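Local coordinates for cellulose 1,4-beta-cellobiosidase (Thermobifida fusca, PDB 4JJJ), which probably hydrolyses cellulose to cellobiose, this chain being the family 48 glycoside hydrolase domain of a longer protein that also carries a family 2 carbohydrate-binding module, at residues A[19-22]-A[27-30]; A[63-68]-A[237-242]; A[363-368]-A[398-403]; A[424-429]-A[439-444]. The protein carries 1 engineered substitution. All blocks are in the same frame, centred on the assembly; numbering follows the deposited sequence.

In the fold
Along the chain the four contacts follow in series, all within the family 48 domain, whose frame is an (alpha/alpha)6 barrel. Contact 1 is a beta hairpin that precedes helix 50-67 and packs against it; the end of that helix meets helix 223-242 in contact 2, the centres about 23 Å apart. Contact 3 ties the end of helix 348-365 to strand 398-401, and contact 4 pairs helices 416-432 and 435-450. Contacts 3 and 4, about 17 Å apart between centres, touch through Gln367 and Ile440; contacts 1 and 3 lie about 38 Å apart between centres, on opposite sides of the chain's centre. Contacts 1 and 4 join sequence neighbours, whereas contact 2 unites helices far apart in sequence.

Contact 1: A[19-22]-A[27-30]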
# COMPACT_ATOMS: atom_id res chain seq x y z
N GLY A 19 -3.69 6.32 -22.46
CA GLY A 19 -2.50 6.68 -21.74
C GLY A 19 -2.33 6.11 -20.34
O GLY A 19 -1.56 6.69 -19.59
N TYR A 20 -2.93 4.96 -20.03
CA TYR A 20 -2.76 4.35 -18.69
C TYR A 20 -1.38 3.67 -18.48
O TYR A 20 -1.04 3.36 -17.33
CB TYR A 20 -3.89 3.38 -18.39
CG TYR A 20 -5.21 4.01 -18.07
CD1 TYR A 20 -5.47 4.51 -16.80
CD2 TYR A 20 -6.20 4.17 -19.04
CE1 TYR A 20 -6.64 5.13 -16.49
CE2 TYR A 20 -7.42 4.73 -18.74
CZ TYR A 20 -7.66 5.22 -17.49
OH TYR A 20 -8.85 5.79 -17.24
N PHE A 21 -0.70 3.27 -19.55
CA PHE A 21 0.46 2.45 -19.48
C PHE A 21 1.62 2.97 -20.33
O PHE A 21 1.40 3.74 -21.28
CB PHE A 21 0.25 1.05 -19.98
CG PHE A 21 -0.81 0.20 -19.31
CD1 PHE A 21 -0.49 -0.79 -18.39
CD2 PHE A 21 -2.15 0.25 -19.78
CE1 PHE A 21 -1.42 -1.64 -17.86
CE2 PHE A 21 -3.06 -0.61 -19.23
CZ PHE A 21 -2.78 -1.56 -18.24
N ARG A 22 2.83 2.54 -20.00
CA ARG A 22 3.98 2.62 -20.93
C ARG A 22 4.37 1.22 -21.31
O ARG A 22 4.47 0.33 -20.45
CB ARG A 22 5.13 3.37 -20.29
CG ARG A 22 6.34 3.43 -21.21
CD ARG A 22 7.35 4.46 -20.66
NE ARG A 22 8.54 4.56 -21.51
CZ ARG A 22 9.31 5.64 -21.57
NH1 ARG A 22 8.97 6.70 -20.88
NH2 ARG A 22 10.42 5.68 -22.33
N LEU A 27 5.65 -5.50 -23.18
CA LEU A 27 5.08 -5.64 -21.81
C LEU A 27 4.61 -4.28 -21.36
O LEU A 27 5.14 -3.29 -21.76
CB LEU A 27 6.11 -6.15 -20.82
CG LEU A 27 6.58 -7.62 -21.00
CD1 LEU A 27 7.77 -7.89 -20.12
CD2 LEU A 27 5.45 -8.59 -20.87
N LEU A 28 3.54 -4.26 -20.56
CA LEU A 28 2.92 -3.02 -20.11
C LEU A 28 3.22 -2.74 -18.64
O LEU A 28 3.14 -3.62 -17.82
CB LEU A 28 1.41 -3.13 -20.31
CG LEU A 28 0.94 -3.41 -21.71
CD1 LEU A 28 -0.54 -3.55 -21.74
CD2 LEU A 28 1.35 -2.35 -22.65
N VAL A 29 3.51 -1.49 -18.40
CA VAL A 29 3.72 -0.96 -17.05
C VAL A 29 2.70 0.15 -16.81
O VAL A 29 2.71 1.19 -17.47
CB VAL A 29 5.16 -0.43 -16.88
CG1 VAL A 29 5.38 0.18 -15.45
CG2 VAL A 29 6.15 -1.51 -17.11
N PRO A 30 1.77 -0.06 -15.87
CA PRO A 30 0.77 0.97 -15.61
C PRO A 30 1.36 2.16 -14.89
O PRO A 30 2.27 1.99 -14.07
CB PRO A 30 -0.24 0.30 -14.67
CG PRO A 30 0.59 -0.71 -13.93
CD PRO A 30 1.55 -1.24 -15.03
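Phe21 and Leu28 meet on one face of a small antiparallel hairpin, where CD1 of Leu28 sits almost squarely over the Phe21 ring, 4.3 Å from its centroid, in a CH-pi contact. CG of Phe21 lies anti to its carbonyl carbon (chi1 -58°), which swings the ring across to the other strand; there its CD1 comes within 3.6 Å of Leu28 CB and 3.9 Å of Pro30 CB. Behind this apolar group stands the backbone ladder. Arg22 and Val29 form a hydrogen-bonded pair, Arg22 N to Val29 O and Val29 N to Arg22 O, each 2.9 Å. Phe21 and Pro30 make the adjoining non-hydrogen-bonded pair, where a proline costs the ladder no N-H; Phe21 CA also rests 3.3 Å from Val29 O in a CA-H...O contact. In the conformer given, the Arg22 guanidinium turns from the strand pair to salt bridges with Asp153, a zinc ligand, and Asp166. Farther out, Tyr56 and Phe620 set their rings edge-to-face with Phe21, while Val29 packs on Phe53 and Phe83. The hairpin of strands 21-24 and 27-30 is thereby bedded against helices 50-67, 71-83 and 620-637.

Contact 2: A[63-68]-A[237-242]; sequences YGRVTG and HEWAKE. With ZN (zinc ion), chain B; ZN (zinc ion), chain R; EDO (1,2-ethanediol), chain C.
The backbones of the two helical segments come closest at Arg65 and Trp239, whose CA atoms are 5.5 Å apart. Both side chains leave their helices toward the opposite segment. Arg65 runs extended from CG to NE, and CG anti to the backbone N (chi1 180°) sends the chain out from its helix, over one face of the indole. CD stands 3.5 Å from the centroid of the five-membered ring, nearly on the ring normal, in a CH-pi contact, and CB reaches Trp239 CE3 at 3.8 Å. The guanidinium is turned 82° from the indole plane and presents an edge to it, so any cation-pi attraction is weak at best; the aliphatic part of the arginine does most of the touching. This is helix-to-helix packing in the (alpha/alpha)6 barrel, between the end of helix 50-67 and the end of helix 223-242. A glycine in place of Trp239 would probably leave the Arg65 methylenes without their flat support and Glu635, which accepts a bond from the indole NE1, without that donor. Beyond the indole a single water joins the charges: it accepts from Arg65 NH2 at 2.8 Å and donates to Glu242 OE1 at 2.7 Å, spanning a gap too wide for a direct salt bridge. On another side of the second helix, His237 NE2 reaches zinc modelled at two positions, 2.2 Å from each; these lie too close together to be filled at once and are probably alternatives, with Glu340 as a further protein ligand.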
# COMPACT_ATOMS: atom_id res chain seq x y z
N TYR A 63 -10.79 -10.18 -16.80
CA TYR A 63 -10.80 -10.44 -18.22
C TYR A 63 -10.79 -11.93 -18.53
O TYR A 63 -11.56 -12.40 -19.39
CB TYR A 63 -9.66 -9.70 -18.93
CG TYR A 63 -9.75 -9.82 -20.47
CD1 TYR A 63 -10.69 -9.04 -21.15
CD2 TYR A 63 -9.02 -10.76 -21.13
CE1 TYR A 63 -10.78 -9.14 -22.53
CE2 TYR A 63 -9.10 -10.89 -22.52
CZ TYR A 63 -9.98 -10.08 -23.18
OH TYR A 63 -10.20 -10.19 -24.59
N GLY A 64 -9.94 -12.70 -17.88
CA GLY A 64 -10.03 -14.16 -17.96
C GLY A 64 -11.32 -14.76 -17.61
O GLY A 64 -11.80 -15.68 -18.27
N ARG A 65 -11.96 -14.28 -16.57
CA ARG A 65 -13.27 -14.77 -16.17
C ARG A 65 -14.28 -14.59 -17.27
O ARG A 65 -15.03 -15.52 -17.62
CB ARG A 65 -13.81 -14.09 -14.91
CG ARG A 65 -15.17 -14.57 -14.47
CD ARG A 65 -15.79 -13.86 -13.26
NE ARG A 65 -16.99 -14.61 -12.90
CZ ARG A 65 -18.14 -14.54 -13.52
NH1 ARG A 65 -18.47 -13.56 -14.39
NH2 ARG A 65 -19.04 -15.44 -13.18
N VAL A 66 -14.25 -13.42 -17.85
CA VAL A 66 -15.29 -13.01 -18.75
C VAL A 66 -15.04 -13.68 -20.14
O VAL A 66 -16.02 -14.05 -20.84
CB VAL A 66 -15.35 -11.45 -18.89
CG1 VAL A 66 -16.18 -11.03 -20.07
CG2 VAL A 66 -15.96 -10.84 -17.61
N THR A 67 -13.82 -13.87 -20.53
CA THR A 67 -13.50 -14.31 -21.90
C THR A 67 -12.90 -15.68 -22.00
O THR A 67 -12.81 -16.28 -23.11
CB THR A 67 -12.52 -13.36 -22.61
OG1 THR A 67 -11.21 -13.40 -21.97
CG2 THR A 67 -13.05 -11.95 -22.72
N GLY A 68 -12.43 -16.27 -20.92
CA GLY A 68 -11.57 -17.44 -20.92
C GLY A 68 -10.19 -17.32 -21.44
O GLY A 68 -9.50 -18.33 -21.56
N HIS A 237 -7.96 -18.57 -9.87
CA HIS A 237 -8.11 -20.05 -9.66
C HIS A 237 -9.57 -20.43 -9.74
O HIS A 237 -10.02 -21.40 -10.40
CB HIS A 237 -7.62 -20.50 -8.27
CG HIS A 237 -7.98 -21.92 -7.96
ND1 HIS A 237 -8.95 -22.25 -7.08
CD2 HIS A 237 -7.56 -23.08 -8.51
CE1 HIS A 237 -9.14 -23.56 -7.09
NE2 HIS A 237 -8.33 -24.07 -7.98
N GLU A 238 -10.35 -19.75 -8.96
CA GLU A 238 -11.75 -20.06 -8.93
C GLU A 238 -12.37 -19.96 -10.32
O GLU A 238 -13.16 -20.84 -10.71
CB GLU A 238 -12.55 -19.20 -7.97
CG GLU A 238 -12.06 -19.33 -6.50
CD GLU A 238 -12.36 -20.68 -5.87
OE1 GLU A 238 -13.58 -20.93 -5.61
OE2 GLU A 238 -11.41 -21.47 -5.70
N TRP A 239 -12.09 -18.87 -11.02
CA TRP A 239 -12.73 -18.58 -12.30
C TRP A 239 -12.20 -19.49 -13.41
O TRP A 239 -12.99 -19.96 -14.23
CB TRP A 239 -12.56 -17.10 -12.65
CG TRP A 239 -13.15 -16.15 -11.66
CD1 TRP A 239 -14.27 -16.31 -10.92
CD2 TRP A 239 -12.67 -14.81 -11.37
NE1 TRP A 239 -14.50 -15.21 -10.17
CE2 TRP A 239 -13.53 -14.25 -10.44
CE3 TRP A 239 -11.56 -14.05 -11.83
CZ2 TRP A 239 -13.32 -12.99 -9.88
CZ3 TRP A 239 -11.36 -12.77 -11.29
CH2 TRP A 239 -12.27 -12.26 -10.35
N ALA A 240 -10.91 -19.73 -13.44
CA ALA A 240 -10.32 -20.70 -14.39
C ALA A 240 -10.88 -22.08 -14.07
O ALA A 240 -11.20 -22.83 -15.04
CB ALA A 240 -8.89 -20.74 -14.34
N LYS A 241 -11.04 -22.45 -12.80
CA LYS A 241 -11.54 -23.80 -12.48
C LYS A 241 -12.97 -23.97 -13.01
O LYS A 241 -13.31 -25.04 -13.58
CB LYS A 241 -11.42 -24.08 -10.97
CG LYS A 241 -12.42 -25.09 -10.42
CD LYS A 241 -12.04 -25.42 -9.01
CE LYS A 241 -12.41 -24.28 -8.10
NZ LYS A 241 -13.87 -24.50 -7.78
N GLU A 242 -13.81 -22.97 -12.88
CA GLU A 242 -15.20 -23.07 -13.38
C GLU A 242 -15.26 -23.29 -14.89
O GLU A 242 -16.23 -23.96 -15.38
CB GLU A 242 -15.99 -21.80 -13.06
CG GLU A 242 -16.12 -21.48 -11.61
CD GLU A 242 -16.72 -20.08 -11.29
OE1 GLU A 242 -16.82 -19.19 -12.21
OE2 GLU A 242 -16.98 -19.91 -10.07
ZN ZN B . -8.15 -25.59 -6.45
ZN ZN R . -7.65 -26.14 -8.37
C1 EDO C . -17.27 -18.46 -4.38
O1 EDO C . -18.34 -19.41 -4.29
C2 EDO C . -15.93 -19.14 -4.49
O2 EDO C . -15.62 -19.55 -5.84
O HOH W 1 -17.60 -16.82 -11.17
O HOH W 2 -9.24 -27.31 -7.78
O HOH W 3 -8.98 -25.73 -4.25

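Contact 3: A[363-368]-A[398-403]; sequences LQWLQS and MYYDWQ
Strand 398-401 is an inner strand of a four-stranded antiparallel sheet, and here one of its residues, Tyr400, packs against the end of helix 348-365 in the family 48 (alpha/alpha)6 fold. Trp365 and Leu366, where that helix gives way to a loop, both reach the tyrosine. The two aromatic rings form an offset edge-to-face pair: the edge of Tyr400 is directed to the face of Trp365, with the planes at 88° and the centroids of the phenol and the six-membered ring 6.0 Å apart. At that separation the closest touching is done lower on the side chain, where Trp365 CH2 lies 3.8 Å from Tyr400 CB. CG of Trp365 stands anti to the backbone N (chi1 170°), and this carries the far rim of the indole out to the strand. CD2 of Leu366 lies at the edge of the phenol ring, near its plane, 3.8 Å from Tyr400 CE1, so that the edge of Tyr400 meets the indole and the leucine together. All three residues are buried, and the contact between them is wholly apolar.

Several polar groups around the contact have partners of their own. Trp365 NE1 donates to the carbonyl of Asp476, which helps fix the turn of the indole, and Phe395 lies against the same ring system. Next to Tyr400, Asp401 OD1 accepts from Gln403 N, an Asx turn. On the helix side, Gln364 and Gln367 join their side-chain amides, NE2 of Gln364 donating to OE1 of Gln367 over 2.9 Å.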
# COMPACT_ATOMS: atom_id res chain seq x y z
N LEU A 363 -9.24 -6.96 13.44
CA LEU A 363 -10.24 -6.16 12.85
C LEU A 363 -11.48 -5.95 13.75
O LEU A 363 -12.10 -4.93 13.82
CB LEU A 363 -10.60 -6.76 11.51
CG LEU A 363 -9.56 -6.76 10.42
CD1 LEU A 363 -10.10 -7.42 9.16
CD2 LEU A 363 -9.03 -5.33 10.09
N GLN A 364 -11.82 -7.01 14.48
CA GLN A 364 -12.96 -6.97 15.40
C GLN A 364 -12.61 -6.09 16.63
O GLN A 364 -13.46 -5.28 17.04
CB GLN A 364 -13.37 -8.37 15.82
CG GLN A 364 -14.60 -8.41 16.67
CD GLN A 364 -15.87 -7.80 16.06
OE1 GLN A 364 -16.70 -8.49 15.51
NE2 GLN A 364 -16.04 -6.48 16.08
N TRP A 365 -11.40 -6.23 17.13
CA TRP A 365 -10.91 -5.42 18.24
C TRP A 365 -10.98 -3.95 17.87
O TRP A 365 -11.30 -3.09 18.72
CB TRP A 365 -9.50 -5.82 18.57
CG TRP A 365 -8.79 -4.90 19.54
CD1 TRP A 365 -9.14 -4.62 20.82
CD2 TRP A 365 -7.60 -4.14 19.27
NE1 TRP A 365 -8.26 -3.72 21.36
CE2 TRP A 365 -7.27 -3.44 20.46
CE3 TRP A 365 -6.76 -4.03 18.17
CZ2 TRP A 365 -6.19 -2.59 20.55
CZ3 TRP A 365 -5.69 -3.14 18.24
CH2 TRP A 365 -5.37 -2.47 19.41
N LEU A 366 -10.75 -3.62 16.58
CA LEU A 366 -10.71 -2.21 16.17
C LEU A 366 -12.08 -1.66 15.83
O LEU A 366 -12.18 -0.48 15.36
CB LEU A 366 -9.81 -2.06 14.92
CG LEU A 366 -8.33 -2.28 15.23
CD1 LEU A 366 -7.47 -2.52 14.00
CD2 LEU A 366 -7.75 -1.11 16.00
N GLN A 367 -13.15 -2.45 15.89
CA GLN A 367 -14.42 -1.97 15.47
C GLN A 367 -15.05 -1.00 16.50
O GLN A 367 -15.36 -1.36 17.63
CB GLN A 367 -15.41 -3.12 15.12
CG GLN A 367 -16.70 -2.63 14.53
CD GLN A 367 -17.42 -3.70 13.76
OE1 GLN A 367 -17.56 -4.84 14.24
NE2 GLN A 367 -17.83 -3.38 12.58
N SER A 368 -15.21 0.22 16.06
CA SER A 368 -15.74 1.34 16.88
C SER A 368 -17.18 1.09 17.27
O SER A 368 -17.95 0.29 16.67
CB SER A 368 -15.61 2.66 16.13
OG SER A 368 -16.46 2.63 14.95
N MET A 398 0.73 -5.47 21.88
CA MET A 398 0.94 -4.27 21.07
C MET A 398 -0.00 -3.16 21.46
O MET A 398 -1.03 -3.40 22.14
CB MET A 398 0.83 -4.67 19.57
CG MET A 398 1.85 -5.61 19.15
SD MET A 398 2.01 -5.64 17.32
CE MET A 398 0.37 -6.29 16.97
N TYR A 399 0.36 -1.93 21.07
CA TYR A 399 -0.34 -0.79 21.52
C TYR A 399 -1.23 -0.19 20.50
O TYR A 399 -0.75 0.08 19.39
CB TYR A 399 0.67 0.27 22.00
CG TYR A 399 1.47 -0.26 23.21
CD1 TYR A 399 0.90 -0.27 24.43
CD2 TYR A 399 2.71 -0.81 23.02
CE1 TYR A 399 1.58 -0.82 25.52
CE2 TYR A 399 3.40 -1.35 24.10
CZ TYR A 399 2.81 -1.32 25.33
OH TYR A 399 3.45 -1.89 26.45
N TYR A 400 -2.47 0.16 20.86
CA TYR A 400 -3.41 0.80 19.93
C TYR A 400 -2.86 2.10 19.38
O TYR A 400 -2.39 2.95 20.11
CB TYR A 400 -4.76 1.07 20.62
CG TYR A 400 -5.67 1.91 19.77
CD1 TYR A 400 -6.17 1.40 18.59
CD2 TYR A 400 -6.03 3.18 20.11
CE1 TYR A 400 -6.95 2.15 17.74
CE2 TYR A 400 -6.86 3.93 19.35
CZ TYR A 400 -7.33 3.46 18.09
OH TYR A 400 -8.15 4.21 17.24
N ASP A 401 -2.88 2.26 18.06
CA ASP A 401 -2.43 3.45 17.37
C ASP A 401 -3.55 3.90 16.41
O ASP A 401 -3.91 3.22 15.48
CB ASP A 401 -1.12 3.29 16.59
CG ASP A 401 -0.46 4.60 16.23
OD1 ASP A 401 -1.18 5.62 16.12
OD2 ASP A 401 0.81 4.57 16.12
N TRP A 402 -4.16 5.03 16.77
CA TRP A 402 -5.25 5.58 15.97
C TRP A 402 -4.82 6.10 14.55
O TRP A 402 -5.62 6.31 13.70
CB TRP A 402 -5.91 6.74 16.64
CG TRP A 402 -5.14 8.00 16.87
CD1 TRP A 402 -4.23 8.24 17.83
CD2 TRP A 402 -5.18 9.17 16.03
NE1 TRP A 402 -3.73 9.51 17.69
CE2 TRP A 402 -4.35 10.12 16.62
CE3 TRP A 402 -5.92 9.51 14.91
CZ2 TRP A 402 -4.10 11.37 16.03
CZ3 TRP A 402 -5.75 10.74 14.35
CH2 TRP A 402 -4.81 11.66 14.91
N GLN A 403 -3.48 6.18 14.37
CA GLN A 403 -2.87 6.71 13.16
C GLN A 403 -1.57 5.94 12.84
O GLN A 403 -0.49 6.45 12.81
CB GLN A 403 -2.59 8.22 13.24
CG GLN A 403 -1.87 8.63 14.55
CD GLN A 403 -1.46 10.07 14.58
OE1 GLN A 403 -1.59 10.85 13.59
NE2 GLN A 403 -0.74 10.41 15.70

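Contact 4: A[424-429]-A[439-444]; sequences RVAQLY and AILDKW. With CA (calcium ion), chain G.
Leu441 carries this contact, reaching from helix 435-450 to Val425, Ala426 and Tyr429 on helix 416-432. The two segments cross at -126° with their axes 10.1 Å apart at closest approach, an inclined pairing of consecutive helices in the (alpha/alpha)6 barrel. Ile440, one residue before Leu441, points toward the partner helix but stays at the margin; its carbonyl accepts a bond from Gln367 NE2.

At Leu441, with CG anti to the carbonyl carbon (chi1 -73°), the branched end is carried toward helix 416-432, where its methyls part. CD1 lies 3.6 Å from Tyr429 CB and reaches the near part of the tyrosine ring, CG faces Val425 CG1 at 4.0 Å, and CD2 rests on Ala426 CB at 4.0 Å. The small alanine probably leaves room for Leu441 CD2; Ala426 and Leu441 have the nearest pair of CA atoms. A serine instead of Leu441 would probably open a gap among Val425, Ala426 and Tyr429 and allow the tyrosine ring more freedom to shift.

One residue on, Asp442 turns to the metal. Its OD2 binds the calcium ion at 2.2 Å, alongside three waters and Glu438. OD1 accepts a bond from one of those waters at 2.7 Å, and the Tyr429 hydroxyl lies 3.2 Å from the same water oxygen, while Tyr512 also bonds OD1. The two carboxylates probably offset the calcium charge; of these two helices only 435-450 supplies them, and one calcium water gives a long, indirect link to Tyr429, beside the apolar contact of Leu441.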
# COMPACT_ATOMS: atom_id res chain seq x y z
N ARG A 424 -12.55 -7.16 1.34
CA ARG A 424 -11.89 -8.44 1.44
C ARG A 424 -12.65 -9.30 2.51
O ARG A 424 -12.81 -10.51 2.32
CB ARG A 424 -10.45 -8.27 1.87
CG ARG A 424 -9.58 -7.44 0.89
CD ARG A 424 -8.47 -6.77 1.65
NE ARG A 424 -7.74 -5.89 0.77
CZ ARG A 424 -7.00 -4.83 1.14
NH1 ARG A 424 -6.86 -4.58 2.39
NH2 ARG A 424 -6.50 -4.01 0.19
N VAL A 425 -13.09 -8.64 3.58
CA VAL A 425 -13.93 -9.30 4.61
C VAL A 425 -15.23 -9.80 3.97
O VAL A 425 -15.66 -10.92 4.26
CB VAL A 425 -14.19 -8.34 5.80
CG1 VAL A 425 -15.07 -9.01 6.85
CG2 VAL A 425 -12.83 -7.91 6.38
N ALA A 426 -15.88 -8.96 3.14
CA ALA A 426 -17.07 -9.36 2.45
C ALA A 426 -16.82 -10.48 1.50
O ALA A 426 -17.72 -11.36 1.32
CB ALA A 426 -17.72 -8.15 1.78
N GLN A 427 -15.68 -10.45 0.80
CA GLN A 427 -15.37 -11.52 -0.12
C GLN A 427 -15.22 -12.87 0.67
O GLN A 427 -15.74 -13.89 0.23
CB GLN A 427 -14.13 -11.29 -0.90
CG GLN A 427 -14.26 -10.27 -2.04
CD GLN A 427 -13.02 -10.27 -2.94
OE1 GLN A 427 -12.00 -10.89 -2.72
NE2 GLN A 427 -13.13 -9.49 -3.95
N LEU A 428 -14.52 -12.85 1.79
CA LEU A 428 -14.44 -14.05 2.62
C LEU A 428 -15.80 -14.55 2.99
O LEU A 428 -16.09 -15.78 2.91
CB LEU A 428 -13.58 -13.76 3.85
CG LEU A 428 -13.49 -14.89 4.82
CD1 LEU A 428 -12.64 -16.03 4.15
CD2 LEU A 428 -12.84 -14.42 6.13
N TYR A 429 -16.64 -13.64 3.49
CA TYR A 429 -18.00 -13.98 3.89
C TYR A 429 -18.78 -14.60 2.73
O TYR A 429 -19.38 -15.64 2.86
CB TYR A 429 -18.70 -12.71 4.40
CG TYR A 429 -20.10 -12.89 4.82
CD1 TYR A 429 -20.48 -13.86 5.75
CD2 TYR A 429 -21.06 -12.13 4.25
CE1 TYR A 429 -21.81 -14.02 6.07
CE2 TYR A 429 -22.41 -12.26 4.56
CZ TYR A 429 -22.77 -13.22 5.47
OH TYR A 429 -24.15 -13.30 5.85
N ALA A 439 -19.98 -11.00 11.55
CA ALA A 439 -20.22 -10.10 12.69
C ALA A 439 -19.66 -8.75 12.44
O ALA A 439 -20.32 -7.76 12.78
CB ALA A 439 -19.67 -10.68 13.95
N ILE A 440 -18.45 -8.66 11.87
CA ILE A 440 -17.90 -7.33 11.52
C ILE A 440 -18.79 -6.61 10.52
O ILE A 440 -19.16 -5.39 10.68
CB ILE A 440 -16.46 -7.51 10.98
CG1 ILE A 440 -15.53 -8.04 12.03
CG2 ILE A 440 -15.94 -6.15 10.51
CD1 ILE A 440 -14.19 -8.52 11.53
N LEU A 441 -19.15 -7.30 9.44
CA LEU A 441 -19.97 -6.73 8.39
C LEU A 441 -21.35 -6.28 8.87
O LEU A 441 -21.85 -5.20 8.49
CB LEU A 441 -20.13 -7.80 7.33
CG LEU A 441 -18.89 -8.05 6.52
CD1 LEU A 441 -18.95 -9.41 5.81
CD2 LEU A 441 -18.72 -6.96 5.46
N ASP A 442 -21.98 -7.07 9.78
CA ASP A 442 -23.32 -6.71 10.21
C ASP A 442 -23.33 -5.38 10.95
O ASP A 442 -24.39 -4.72 10.95
CB ASP A 442 -23.89 -7.85 11.08
CG ASP A 442 -24.39 -9.07 10.26
OD1 ASP A 442 -24.53 -9.08 9.05
OD2 ASP A 442 -24.63 -10.08 11.00
N LYS A 443 -22.23 -5.03 11.62
CA LYS A 443 -22.14 -3.73 12.26
C LYS A 443 -21.58 -2.63 11.34
O LYS A 443 -21.98 -1.48 11.44
CB LYS A 443 -21.31 -3.91 13.50
CG LYS A 443 -21.23 -2.63 14.32
CD LYS A 443 -20.60 -2.78 15.71
CE LYS A 443 -20.63 -1.45 16.48
NZ LYS A 443 -20.15 -1.58 17.92
N TRP A 444 -20.68 -2.98 10.46
CA TRP A 444 -20.08 -1.96 9.57
C TRP A 444 -20.98 -1.50 8.47
O TRP A 444 -21.02 -0.32 8.13
CB TRP A 444 -18.71 -2.53 8.98
CG TRP A 444 -17.95 -1.60 8.14
CD1 TRP A 444 -16.89 -0.81 8.57
CD2 TRP A 444 -18.11 -1.33 6.76
NE1 TRP A 444 -16.41 -0.09 7.57
CE2 TRP A 444 -17.15 -0.33 6.43
CE3 TRP A 444 -18.96 -1.79 5.78
CZ2 TRP A 444 -17.01 0.15 5.13
CZ3 TRP A 444 -18.85 -1.27 4.50
CH2 TRP A 444 -17.91 -0.33 4.19
CA CA G . -25.96 -11.68 10.19
O HOH W 4 -25.56 -11.28 7.84
O HOH W 5 -27.67 -11.87 8.55
O HOH W 6 -27.66 -12.38 11.42